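Local coordinates for protein D-alanyl-D-alanine carboxypeptidase (Enterococcus faecalis V583, PDB 5ZHF) that removes the C-terminal D-alanine from peptidoglycan pentapeptides as a zinc-dependent carboxypeptidase, contributing to vancomycin resistance, at residues Q208-L212 with E213-N217. Residues are numbered along the deposited sequence; the frame is centred on the assembly and turned at random.
Sequences QGLCL and EEYLN
The Tyr215 ring meets Leu210 at its edge, near the ring plane. CD1 of Leu210 lies 4.1 Å from CD1 of Tyr215, and the two side chains run at about a right angle. Ala201, Lys204 and Ile205 of helix 199-208 also pack against Tyr215, and Ile205 touches Leu212 as well. The carboxylate of Glu214 reaches back to the backbone of the loop at Cys211. Glu214 OE1 accepts the N-H of Cys211, 3.0 Å from OE1 to N, through the anti lone pair and with a nearly straight N-H...O angle of 166°. CG of Glu214 stands anti to its own carbonyl carbon, and the chain beyond CG is extended (chi2 176°), which carries OE1 back to the N-cap residue. This is one half of a capping box, the half in which the side chain of the third residue after the N-cap takes the N-cap backbone N-H. Cys211 is that N-cap, at the start of helix 212-218. Gly209, with positive phi, ends helix 199-208 in a Schellman motif. A short loop joins it to helix 212-218. The Cys211 carbonyl takes the N-H of Tyr215 in the carbonyl plane, at 3.1 Å from O to N. Leu216 N to Leu212 O, at 2.9 Å, is the next bond of the same i to i+4 pattern. SG of Cys211 sits between the two glutamates, 3.6 Å from OE1 of Glu214 and 3.7 Å from OE1 of Glu213. The Cys211 side chain touches Ile184 and Thr185 of helix 182-185, and the residue is buried. Both carboxylates have cationic partners: Glu214 OE1 forms a salt bridge with Lys181, and Glu213 OE2 with Arg176. One turn apart, Leu212 and Leu216 touch through CG and CD1, respectively, at 3.9 Å.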
loop_
_atom_site.group_PDB
_atom_site.type_symbol
_atom_site.label_atom_id
_atom_site.label_comp_id
_atom_site.label_asym_id
_atom_site.label_seq_id
_atom_site.Cartn_x
_atom_site.Cartn_y
_atom_site.Cartn_z
ATOM N N GLN A 208 5.387 1.413 18.128
ATOM C CA GLN A 208 5.643 0.037 18.582
ATOM C C GLN A 208 6.367 -0.832 17.552
ATOM O O GLN A 208 6.732 -1.973 17.858
ATOM C CB GLN A 208 4.329 -0.611 19.000
ATOM C CG GLN A 208 3.664 0.086 20.178
ATOM C CD GLN A 208 2.325 -0.519 20.532
ATOM O OE1 GLN A 208 2.137 -1.734 20.472
ATOM N NE2 GLN A 208 1.385 0.325 20.905
ATOM N N GLY A 209 6.575 -0.302 16.341
ATOM C CA GLY A 209 7.304 -1.004 15.297
ATOM C C GLY A 209 6.591 -2.249 14.809
ATOM O O GLY A 209 7.217 -3.293 14.582
ATOM N N LEU A 210 5.284 -2.129 14.629
ATOM C CA LEU A 210 4.443 -3.262 14.260
ATOM C C LEU A 210 4.081 -3.229 12.799
ATOM O O LEU A 210 4.249 -2.196 12.140
ATOM C CB LEU A 210 3.152 -3.214 15.059
ATOM C CG LEU A 210 3.268 -3.145 16.577
ATOM C CD1 LEU A 210 1.905 -2.861 17.192
ATOM C CD2 LEU A 210 3.867 -4.443 17.101
ATOM N N CYS A 211 3.617 -4.377 12.297
ATOM C CA CYS A 211 2.805 -4.425 11.088
ATOM C C CYS A 211 1.335 -4.526 11.508
ATOM O O CYS A 211 1.027 -4.751 12.682
ATOM C CB CYS A 211 3.218 -5.587 10.178
ATOM S SG CYS A 211 2.959 -7.269 10.829
ATOM N N LEU A 212 0.437 -4.314 10.554
ATOM C CA LEU A 212 -0.981 -4.264 10.833
ATOM C C LEU A 212 -1.517 -5.562 11.470
ATOM O O LEU A 212 -2.288 -5.520 12.437
ATOM C CB LEU A 212 -1.753 -3.943 9.558
ATOM C CG LEU A 212 -3.266 -3.754 9.729
ATOM C CD1 LEU A 212 -3.609 -2.685 10.763
ATOM C CD2 LEU A 212 -3.904 -3.459 8.374
ATOM N N GLU A 213 -1.076 -6.696 10.947
ATOM C CA GLU A 213 -1.497 -7.989 11.474
ATOM C C GLU A 213 -1.216 -8.133 12.976
ATOM O O GLU A 213 -2.084 -8.611 13.722
ATOM C CB GLU A 213 -0.828 -9.125 10.714
ATOM C CG GLU A 213 -1.378 -9.382 9.331
ATOM C CD GLU A 213 -0.782 -8.514 8.222
ATOM O OE1 GLU A 213 0.077 -7.614 8.498
ATOM O OE2 GLU A 213 -1.194 -8.729 7.066
ATOM N N GLU A 214 -0.017 -7.728 13.397
ATOM C CA GLU A 214 0.393 -7.755 14.819
ATOM C C GLU A 214 -0.468 -6.837 15.656
ATOM O O GLU A 214 -0.917 -7.220 16.749
ATOM C CB GLU A 214 1.847 -7.306 14.979
ATOM C CG GLU A 214 2.871 -8.281 14.469
ATOM C CD GLU A 214 4.284 -7.725 14.577
ATOM O OE1 GLU A 214 4.552 -6.661 13.989
ATOM O OE2 GLU A 214 5.131 -8.338 15.256
ATOM N N TYR A 215 -0.702 -5.623 15.142
ATOM C CA TYR A 215 -1.525 -4.647 15.838
ATOM C C TYR A 215 -2.923 -5.199 16.102
ATOM O O TYR A 215 -3.443 -5.105 17.230
ATOM C CB TYR A 215 -1.627 -3.357 15.023
ATOM C CG TYR A 215 -2.452 -2.285 15.680
ATOM C CD1 TYR A 215 -1.963 -1.590 16.781
ATOM C CD2 TYR A 215 -3.721 -1.966 15.208
ATOM C CE1 TYR A 215 -2.704 -0.599 17.376
ATOM C CE2 TYR A 215 -4.477 -0.983 15.815
ATOM C CZ TYR A 215 -3.951 -0.297 16.885
ATOM O OH TYR A 215 -4.660 0.692 17.498
ATOM N N LEU A 216 -3.529 -5.752 15.062
ATOM C CA LEU A 216 -4.876 -6.302 15.161
ATOM C C LEU A 216 -4.916 -7.510 16.085
ATOM O O LEU A 216 -5.837 -7.626 16.879
ATOM C CB LEU A 216 -5.444 -6.661 13.794
ATOM C CG LEU A 216 -5.655 -5.442 12.888
ATOM C CD1 LEU A 216 -6.061 -5.889 11.495
ATOM C CD2 LEU A 216 -6.648 -4.443 13.488
ATOM N N ASN A 217 -3.914 -8.386 15.982
ATOM C CA ASN A 217 -3.819 -9.565 16.859
ATOM C C ASN A 217 -3.718 -9.129 18.324
ATOM O O ASN A 217 -4.443 -9.653 19.175
ATOM C CB ASN A 217 -2.633 -10.456 16.450
ATOM C CG ASN A 217 -2.515 -11.716 17.303
ATOM O OD1 ASN A 217 -3.355 -12.612 17.222
ATOM N ND2 ASN A 217 -1.472 -11.786 18.119
#